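Local coordinates for UDP-N-acetylglucosamine--peptide N-acetylglucosaminyltransferase stabilizing protein GtfB (Streptococcus gordonii, PDB 5E9T), which acts as the substrate-binding partner of GtfA, in a complex that attaches the first GlcNAc, taken from UDP-GlcNAc, to the serine-rich repeat adhesin GspB, at residues D56-P67 with Q96-W107; Q123-A131 with N140-G148. All blocks are in the same frame, centred on the assembly; numbering follows the deposited sequence.

Contact 1 of 2, residues D56-P67 with Q96-W107; sequences DHPLFFNQVPVP and QARGRLVKQVDW
Phe60 and Phe61 receive Arg100 in two different ways. Phe60 puts its CE1 corner 3.5 Å from Arg100 CB, at the root of the side chain, while Gly99 O lies at the edge of the same ring, near its plane. Phe61 instead runs alongside the arginine, pointing the same way; its CD1 meets the aliphatic CD of Arg100 and its CZ comes 3.8 Å from NH1. Ring and guanidinium planes stand 70° apart, and the cation-pi attraction is at most weak, with Arg100 CZ 5.0 Å from the centroid of the Phe61 ring. The chain of Arg100, extended from CG to NE, runs from CD1 of Phe61 out to CZ.

The backbones meet in a single bridge between Phe60 and Leu101. Val102 N donates to Leu59 O over 2.6 Å, and a weak bond joins Phe61 N to Arg100 O. Val102 packs against three residues of 56-67: CB on Leu59 CB, and CG2, anti to its own carbonyl carbon, against Phe60 C and Val64 CG2.

At one end, Asp56 and Arg98 approach from opposite directions. OD1 of Asp56 meets NH2 of Arg98 at the guanidinium edge, a salt bridge of 2.7 Å, with carboxylate and guanidinium planes 60° apart. The bend of Arg98 at chi3 (-91°) also lets its NE donate to Gln96 OE1. At the other end Trp107 CH2 approaches Pro67 CD at 4.2 Å, while its NE1 bonds Glu118.

Tyr255 of a Gtf1 chain meets the Phe60 ring. Here an irregular loop folds over strand 101-108 of a meandering antiparallel sheet, and its aromatic residues also face a subunit interface with Gtf1.

Contact 2 of 2, residues Q123-A131 with N140-G148; sequences QGRCFAKTA and NTTYYSTDG
Lys129 crosses the phenol of Tyr144 at about a right angle. Its CB lies 4.0 Å from Tyr144 OH; CG meets CE1 of the ring at 3.7 Å; CD returns to the hydroxyl, 3.5 Å from OH, and CE passes the same oxygen at 4.0 Å. Beyond that, NZ forms a long, weak ion pair with Glu118. The chain is extended beyond CG, and its methylenes pass the phenol in turn before NZ. Thr142 CG2 rests over a face of the Tyr144 ring, offset toward its rim.

The backbones pair as antiparallel strands. Lys129 and Thr142 form a hydrogen-bonded pair, with Thr142 N 3.0 Å from Lys129 O, and Tyr144 N donates to Phe127 O. With Ala128 and Tyr143, the non-hydrogen-bonded pair Thr130 and Thr141 is on the other face, where their OG1 atoms bond at 3.1 Å; each hydroxyl has a second partner, Arg119 for Thr130 and His156 for Thr141. Past the strands, Arg125 NH2 reaches Tyr144 O at 3.2 Å, and its NE pairs with Asp51.

This is the hairpin of strands 126-132 and 138-144. Strand 114-120 flanks it on one side, where Phe127 and Ala128 form a classic beta bulge opposite Arg119, and strand 150-155 flanks it on the other.

In the fold
Both contacts involve the same antiparallel meander, whose strands follow in chain order; their centres are 15 Å apart. Strand 114-120 separates strand 101-108 of contact 1 from strand 126-132 of contact 2, and its Glu118 serves both, bonding Trp107 and pairing weakly with Lys129. The two contacts also touch directly, Leu59 CG lying 3.3 Å from Gly124 O. Each is within reach of Gtf1: Asn140 and Thr142 of contact 2 bond side chains of a Gtf1 chain, while contact 1 meets two such chains, consistent with the heterotetramer. A bound magnesium ion lies about 7 Å from the side chain of Pro67.

Contact 1 of 2, residues D56-P67 with Q96-W107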
# COMPACT_ATOMS: atom_id res chain seq x y z
N ASP B 56 -13.60 -30.14 -21.18
CA ASP B 56 -12.40 -29.32 -21.32
C ASP B 56 -12.83 -27.95 -21.85
O ASP B 56 -12.97 -27.75 -23.06
CB ASP B 56 -11.42 -30.00 -22.26
CG ASP B 56 -9.98 -29.67 -21.95
OD1 ASP B 56 -9.67 -28.49 -21.72
OD2 ASP B 56 -9.15 -30.61 -21.93
N HIS B 57 -12.98 -26.98 -20.94
CA HIS B 57 -13.17 -25.57 -21.30
C HIS B 57 -12.55 -24.73 -20.20
O HIS B 57 -13.25 -24.12 -19.38
CB HIS B 57 -14.65 -25.24 -21.49
CG HIS B 57 -14.89 -23.93 -22.17
ND1 HIS B 57 -14.09 -23.46 -23.19
CD2 HIS B 57 -15.84 -22.98 -21.98
CE1 HIS B 57 -14.54 -22.28 -23.60
NE2 HIS B 57 -15.60 -21.97 -22.87
N PRO B 58 -11.22 -24.70 -20.13
CA PRO B 58 -10.56 -24.02 -19.01
C PRO B 58 -10.77 -22.52 -19.02
O PRO B 58 -11.42 -21.96 -19.91
CB PRO B 58 -9.08 -24.37 -19.21
CG PRO B 58 -9.07 -25.55 -20.12
CD PRO B 58 -10.25 -25.36 -21.02
N LEU B 59 -10.22 -21.84 -18.02
CA LEU B 59 -10.28 -20.40 -17.96
C LEU B 59 -9.22 -19.78 -18.86
O LEU B 59 -8.10 -20.29 -18.97
CB LEU B 59 -10.10 -19.89 -16.53
CG LEU B 59 -11.37 -19.74 -15.69
CD1 LEU B 59 -11.09 -18.82 -14.52
CD2 LEU B 59 -12.51 -19.21 -16.53
N PHE B 60 -9.59 -18.68 -19.51
CA PHE B 60 -8.66 -17.86 -20.27
C PHE B 60 -8.13 -16.77 -19.36
O PHE B 60 -8.85 -16.27 -18.49
CB PHE B 60 -9.37 -17.27 -21.49
CG PHE B 60 -8.45 -16.88 -22.62
CD1 PHE B 60 -7.46 -17.75 -23.06
CD2 PHE B 60 -8.59 -15.66 -23.25
CE1 PHE B 60 -6.62 -17.40 -24.10
CE2 PHE B 60 -7.76 -15.30 -24.29
CZ PHE B 60 -6.77 -16.17 -24.72
N PHE B 61 -6.86 -16.40 -19.57
CA PHE B 61 -6.12 -15.61 -18.58
C PHE B 61 -6.90 -14.41 -18.07
O PHE B 61 -6.77 -14.04 -16.89
CB PHE B 61 -4.79 -15.14 -19.17
CG PHE B 61 -4.91 -13.92 -20.04
CD1 PHE B 61 -5.54 -13.99 -21.27
CD2 PHE B 61 -4.41 -12.71 -19.62
CE1 PHE B 61 -5.66 -12.87 -22.06
CE2 PHE B 61 -4.52 -11.58 -20.41
CZ PHE B 61 -5.15 -11.66 -21.63
N ASN B 62 -7.72 -13.79 -18.91
CA ASN B 62 -8.47 -12.60 -18.55
C ASN B 62 -9.86 -12.91 -18.02
O ASN B 62 -10.66 -11.99 -17.84
CB ASN B 62 -8.56 -11.64 -19.74
CG ASN B 62 -9.25 -12.25 -20.93
OD1 ASN B 62 -9.13 -13.44 -21.19
ND2 ASN B 62 -9.99 -11.42 -21.67
N GLN B 63 -10.19 -14.19 -17.80
CA GLN B 63 -11.43 -14.57 -17.14
C GLN B 63 -11.27 -14.87 -15.66
O GLN B 63 -12.25 -15.23 -15.00
CB GLN B 63 -12.06 -15.76 -17.86
CG GLN B 63 -12.11 -15.57 -19.35
CD GLN B 63 -12.81 -16.71 -20.06
OE1 GLN B 63 -12.23 -17.78 -20.25
NE2 GLN B 63 -14.06 -16.49 -20.44
N VAL B 64 -10.06 -14.76 -15.12
CA VAL B 64 -9.83 -14.88 -13.68
C VAL B 64 -10.70 -13.85 -12.98
O VAL B 64 -10.57 -12.64 -13.25
CB VAL B 64 -8.35 -14.66 -13.32
CG1 VAL B 64 -8.15 -14.71 -11.82
CG2 VAL B 64 -7.47 -15.69 -14.01
N PRO B 65 -11.61 -14.25 -12.09
CA PRO B 65 -12.42 -13.24 -11.38
C PRO B 65 -11.54 -12.41 -10.45
O PRO B 65 -10.80 -12.95 -9.63
CB PRO B 65 -13.43 -14.09 -10.59
CG PRO B 65 -13.44 -15.42 -11.28
CD PRO B 65 -12.04 -15.62 -11.77
N VAL B 66 -11.66 -11.10 -10.58
CA VAL B 66 -10.82 -10.16 -9.83
C VAL B 66 -11.72 -9.14 -9.18
O VAL B 66 -12.91 -9.03 -9.53
CB VAL B 66 -9.77 -9.48 -10.75
CG1 VAL B 66 -8.79 -10.51 -11.31
CG2 VAL B 66 -10.47 -8.73 -11.86
N PRO B 67 -11.22 -8.39 -8.19
CA PRO B 67 -12.01 -7.29 -7.66
C PRO B 67 -12.42 -6.36 -8.73
O PRO B 67 -11.72 -6.20 -9.77
CB PRO B 67 -11.05 -6.64 -6.64
CG PRO B 67 -10.13 -7.73 -6.24
CD PRO B 67 -9.94 -8.56 -7.48
N GLN B 96 -0.52 -26.36 -22.34
CA GLN B 96 -1.38 -27.05 -23.28
C GLN B 96 -1.04 -26.52 -24.66
O GLN B 96 -0.37 -25.49 -24.80
CB GLN B 96 -2.88 -26.80 -22.99
CG GLN B 96 -3.53 -27.76 -22.00
CD GLN B 96 -5.04 -27.82 -22.16
OE1 GLN B 96 -5.61 -27.13 -23.01
NE2 GLN B 96 -5.70 -28.64 -21.34
N ALA B 97 -1.48 -27.25 -25.69
CA ALA B 97 -1.34 -26.75 -27.05
C ALA B 97 -1.93 -25.35 -27.17
O ALA B 97 -1.29 -24.43 -27.69
CB ALA B 97 -2.00 -27.71 -28.03
N ARG B 98 -3.14 -25.17 -26.66
CA ARG B 98 -3.73 -23.84 -26.57
C ARG B 98 -3.01 -23.04 -25.50
O ARG B 98 -2.71 -23.55 -24.41
CB ARG B 98 -5.22 -23.96 -26.27
CG ARG B 98 -5.90 -25.11 -26.99
CD ARG B 98 -7.37 -25.24 -26.60
NE ARG B 98 -7.56 -26.14 -25.46
CZ ARG B 98 -8.75 -26.52 -25.00
NH1 ARG B 98 -9.86 -26.07 -25.58
NH2 ARG B 98 -8.84 -27.34 -23.96
N GLY B 99 -2.72 -21.77 -25.80
CA GLY B 99 -2.01 -20.92 -24.88
C GLY B 99 -2.92 -20.08 -24.01
O GLY B 99 -4.09 -19.86 -24.33
N ARG B 100 -2.36 -19.60 -22.89
CA ARG B 100 -3.02 -18.68 -21.97
C ARG B 100 -4.23 -19.29 -21.27
O ARG B 100 -5.21 -18.61 -21.00
CB ARG B 100 -3.43 -17.38 -22.68
CG ARG B 100 -2.29 -16.68 -23.38
CD ARG B 100 -2.64 -15.25 -23.71
NE ARG B 100 -1.45 -14.49 -24.07
CZ ARG B 100 -1.46 -13.20 -24.39
NH1 ARG B 100 -2.60 -12.53 -24.38
NH2 ARG B 100 -0.33 -12.58 -24.71
N LEU B 101 -4.16 -20.59 -20.97
CA LEU B 101 -5.20 -21.24 -20.18
C LEU B 101 -4.81 -21.21 -18.71
O LEU B 101 -3.65 -21.46 -18.35
CB LEU B 101 -5.41 -22.69 -20.64
CG LEU B 101 -6.21 -22.93 -21.92
CD1 LEU B 101 -7.60 -22.29 -21.85
CD2 LEU B 101 -5.47 -22.43 -23.13
N VAL B 102 -5.78 -20.91 -17.85
CA VAL B 102 -5.50 -20.65 -16.44
C VAL B 102 -5.32 -21.97 -15.71
O VAL B 102 -6.24 -22.80 -15.65
CB VAL B 102 -6.60 -19.81 -15.79
CG1 VAL B 102 -6.24 -19.53 -14.34
CG2 VAL B 102 -6.79 -18.51 -16.56
N LYS B 103 -4.14 -22.17 -15.14
CA LYS B 103 -3.83 -23.29 -14.26
C LYS B 103 -3.93 -22.87 -12.80
O LYS B 103 -4.72 -23.43 -12.04
CB LYS B 103 -2.43 -23.82 -14.59
CG LYS B 103 -1.77 -24.68 -13.52
CD LYS B 103 -0.33 -24.97 -13.91
CE LYS B 103 0.47 -25.58 -12.77
NZ LYS B 103 1.93 -25.40 -13.00
N GLN B 104 -3.12 -21.89 -12.40
CA GLN B 104 -3.01 -21.48 -11.01
C GLN B 104 -2.79 -19.97 -10.96
O GLN B 104 -1.96 -19.45 -11.71
CB GLN B 104 -1.85 -22.24 -10.35
CG GLN B 104 -1.38 -21.75 -9.01
CD GLN B 104 -0.09 -22.43 -8.60
OE1 GLN B 104 0.30 -23.44 -9.20
NE2 GLN B 104 0.59 -21.89 -7.60
N VAL B 105 -3.52 -19.28 -10.09
CA VAL B 105 -3.35 -17.84 -9.89
C VAL B 105 -2.82 -17.60 -8.48
O VAL B 105 -3.40 -18.07 -7.50
CB VAL B 105 -4.65 -17.07 -10.15
CG1 VAL B 105 -5.80 -17.62 -9.32
CG2 VAL B 105 -4.46 -15.59 -9.86
N ASP B 106 -1.70 -16.87 -8.39
CA ASP B 106 -0.95 -16.69 -7.15
C ASP B 106 -1.17 -15.28 -6.62
O ASP B 106 -0.62 -14.33 -7.16
CB ASP B 106 0.54 -16.93 -7.41
CG ASP B 106 0.94 -18.38 -7.24
OD1 ASP B 106 0.05 -19.22 -7.00
OD2 ASP B 106 2.15 -18.67 -7.36
N TRP B 107 -1.92 -15.16 -5.53
CA TRP B 107 -2.22 -13.86 -4.95
C TRP B 107 -1.10 -13.41 -4.01
O TRP B 107 -0.51 -14.22 -3.29
CB TRP B 107 -3.55 -13.89 -4.20
CG TRP B 107 -4.72 -14.02 -5.12
CD1 TRP B 107 -5.40 -15.17 -5.42
CD2 TRP B 107 -5.33 -12.98 -5.89
NE1 TRP B 107 -6.40 -14.90 -6.31
CE2 TRP B 107 -6.38 -13.57 -6.62
CE3 TRP B 107 -5.10 -11.61 -6.03
CZ2 TRP B 107 -7.20 -12.83 -7.48
CZ3 TRP B 107 -5.91 -10.88 -6.88
CH2 TRP B 107 -6.95 -11.49 -7.59

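Contact 2 of 2, residues Q123-A131 with N140-G148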
# COMPACT_ATOMS: atom_id res chain seq x y z
N GLN B 123 -11.87 -27.89 -16.29
CA GLN B 123 -13.22 -27.38 -16.43
C GLN B 123 -13.32 -25.89 -16.15
O GLN B 123 -14.42 -25.33 -16.25
CB GLN B 123 -14.18 -28.13 -15.50
CG GLN B 123 -14.26 -29.64 -15.74
CD GLN B 123 -13.10 -30.40 -15.12
OE1 GLN B 123 -12.11 -29.81 -14.70
NE2 GLN B 123 -13.23 -31.72 -15.05
N GLY B 124 -12.22 -25.23 -15.80
CA GLY B 124 -12.21 -23.81 -15.54
C GLY B 124 -12.59 -23.42 -14.13
O GLY B 124 -12.53 -22.22 -13.80
N ARG B 125 -13.00 -24.36 -13.29
CA ARG B 125 -13.32 -24.07 -11.90
C ARG B 125 -12.06 -24.02 -11.04
O ARG B 125 -11.04 -24.64 -11.36
CB ARG B 125 -14.28 -25.11 -11.34
CG ARG B 125 -15.14 -24.57 -10.22
CD ARG B 125 -15.78 -25.69 -9.43
NE ARG B 125 -14.83 -26.73 -9.08
CZ ARG B 125 -14.81 -27.37 -7.92
NH1 ARG B 125 -15.68 -27.04 -6.98
NH2 ARG B 125 -13.92 -28.32 -7.68
N CYS B 126 -12.13 -23.27 -9.94
CA CYS B 126 -11.07 -23.25 -8.94
C CYS B 126 -11.43 -24.27 -7.86
O CYS B 126 -12.34 -24.04 -7.06
CB CYS B 126 -10.91 -21.85 -8.36
SG CYS B 126 -9.89 -21.76 -6.86
N PHE B 127 -10.71 -25.39 -7.84
CA PHE B 127 -11.00 -26.47 -6.92
C PHE B 127 -10.14 -26.45 -5.66
O PHE B 127 -10.44 -27.19 -4.71
CB PHE B 127 -10.85 -27.83 -7.62
CG PHE B 127 -9.44 -28.17 -8.00
CD1 PHE B 127 -8.87 -27.65 -9.14
CD2 PHE B 127 -8.68 -29.04 -7.22
CE1 PHE B 127 -7.57 -27.96 -9.50
CE2 PHE B 127 -7.39 -29.36 -7.57
CZ PHE B 127 -6.83 -28.82 -8.71
N ALA B 128 -9.10 -25.63 -5.61
CA ALA B 128 -8.20 -25.66 -4.47
C ALA B 128 -7.58 -24.28 -4.25
O ALA B 128 -7.27 -23.58 -5.21
CB ALA B 128 -7.10 -26.70 -4.65
N LYS B 129 -7.41 -23.92 -2.99
CA LYS B 129 -6.58 -22.79 -2.60
C LYS B 129 -5.53 -23.28 -1.62
O LYS B 129 -5.85 -24.02 -0.68
CB LYS B 129 -7.39 -21.66 -1.96
CG LYS B 129 -8.60 -21.19 -2.75
CD LYS B 129 -9.27 -20.05 -2.00
CE LYS B 129 -10.62 -19.68 -2.59
NZ LYS B 129 -11.33 -18.71 -1.71
N THR B 130 -4.29 -22.88 -1.84
CA THR B 130 -3.20 -23.15 -0.92
C THR B 130 -2.90 -21.88 -0.14
O THR B 130 -2.82 -20.79 -0.73
CB THR B 130 -1.96 -23.64 -1.66
OG1 THR B 130 -2.32 -24.73 -2.51
CG2 THR B 130 -0.90 -24.11 -0.69
N ALA B 131 -2.74 -22.00 1.17
CA ALA B 131 -2.43 -20.87 2.03
C ALA B 131 -0.98 -20.98 2.50
O ALA B 131 -0.50 -22.08 2.80
CB ALA B 131 -3.37 -20.82 3.24
N ASN B 140 -1.44 -24.98 4.30
CA ASN B 140 -2.36 -26.07 3.99
C ASN B 140 -2.89 -25.90 2.57
O ASN B 140 -2.56 -24.93 1.88
CB ASN B 140 -3.51 -26.13 5.01
CG ASN B 140 -4.44 -24.92 4.95
OD1 ASN B 140 -4.37 -24.10 4.04
ND2 ASN B 140 -5.33 -24.82 5.93
N THR B 141 -3.71 -26.85 2.15
CA THR B 141 -4.46 -26.74 0.91
C THR B 141 -5.87 -27.26 1.14
O THR B 141 -6.04 -28.36 1.67
CB THR B 141 -3.80 -27.53 -0.23
OG1 THR B 141 -2.49 -27.01 -0.48
CG2 THR B 141 -4.64 -27.42 -1.50
N THR B 142 -6.86 -26.46 0.77
CA THR B 142 -8.26 -26.86 0.86
C THR B 142 -8.76 -27.23 -0.53
O THR B 142 -8.44 -26.56 -1.52
CB THR B 142 -9.12 -25.73 1.43
OG1 THR B 142 -8.62 -25.36 2.72
CG2 THR B 142 -10.58 -26.15 1.55
N TYR B 143 -9.53 -28.31 -0.61
CA TYR B 143 -10.15 -28.74 -1.85
C TYR B 143 -11.66 -28.64 -1.69
O TYR B 143 -12.23 -29.22 -0.75
CB TYR B 143 -9.72 -30.16 -2.22
CG TYR B 143 -8.21 -30.32 -2.35
CD1 TYR B 143 -7.42 -30.57 -1.23
CD2 TYR B 143 -7.58 -30.20 -3.58
CE1 TYR B 143 -6.05 -30.71 -1.33
CE2 TYR B 143 -6.20 -30.34 -3.70
CZ TYR B 143 -5.44 -30.59 -2.56
OH TYR B 143 -4.07 -30.73 -2.66
N TYR B 144 -12.31 -27.90 -2.59
CA TYR B 144 -13.71 -27.54 -2.45
C TYR B 144 -14.57 -28.35 -3.40
O TYR B 144 -14.14 -28.73 -4.49
CB TYR B 144 -13.93 -26.05 -2.75
CG TYR B 144 -13.05 -25.11 -1.97
CD1 TYR B 144 -11.81 -24.73 -2.46
CD2 TYR B 144 -13.45 -24.60 -0.74
CE1 TYR B 144 -11.00 -23.86 -1.75
CE2 TYR B 144 -12.65 -23.74 -0.03
CZ TYR B 144 -11.42 -23.37 -0.54
OH TYR B 144 -10.62 -22.51 0.17
N SER B 145 -15.81 -28.59 -2.98
CA SER B 145 -16.79 -29.15 -3.90
C SER B 145 -17.19 -28.09 -4.91
O SER B 145 -16.79 -26.93 -4.83
CB SER B 145 -18.00 -29.68 -3.14
OG SER B 145 -18.81 -28.61 -2.66
N THR B 146 -18.03 -28.48 -5.87
CA THR B 146 -18.54 -27.48 -6.81
C THR B 146 -19.55 -26.55 -6.15
O THR B 146 -19.94 -25.56 -6.77
CB THR B 146 -19.15 -28.17 -8.03
OG1 THR B 146 -20.07 -29.18 -7.60
CG2 THR B 146 -18.05 -28.83 -8.86
N ASP B 147 -19.97 -26.86 -4.93
CA ASP B 147 -20.81 -25.98 -4.13
C ASP B 147 -20.01 -25.13 -3.16
O ASP B 147 -20.60 -24.37 -2.39
CB ASP B 147 -21.85 -26.81 -3.36
CG ASP B 147 -22.68 -27.67 -4.28
OD1 ASP B 147 -23.24 -27.13 -5.26
OD2 ASP B 147 -22.78 -28.89 -4.03
N GLY B 148 -18.68 -25.25 -3.16
CA GLY B 148 -17.85 -24.44 -2.30
C GLY B 148 -17.72 -24.93 -0.87
O GLY B 148 -17.56 -24.11 0.04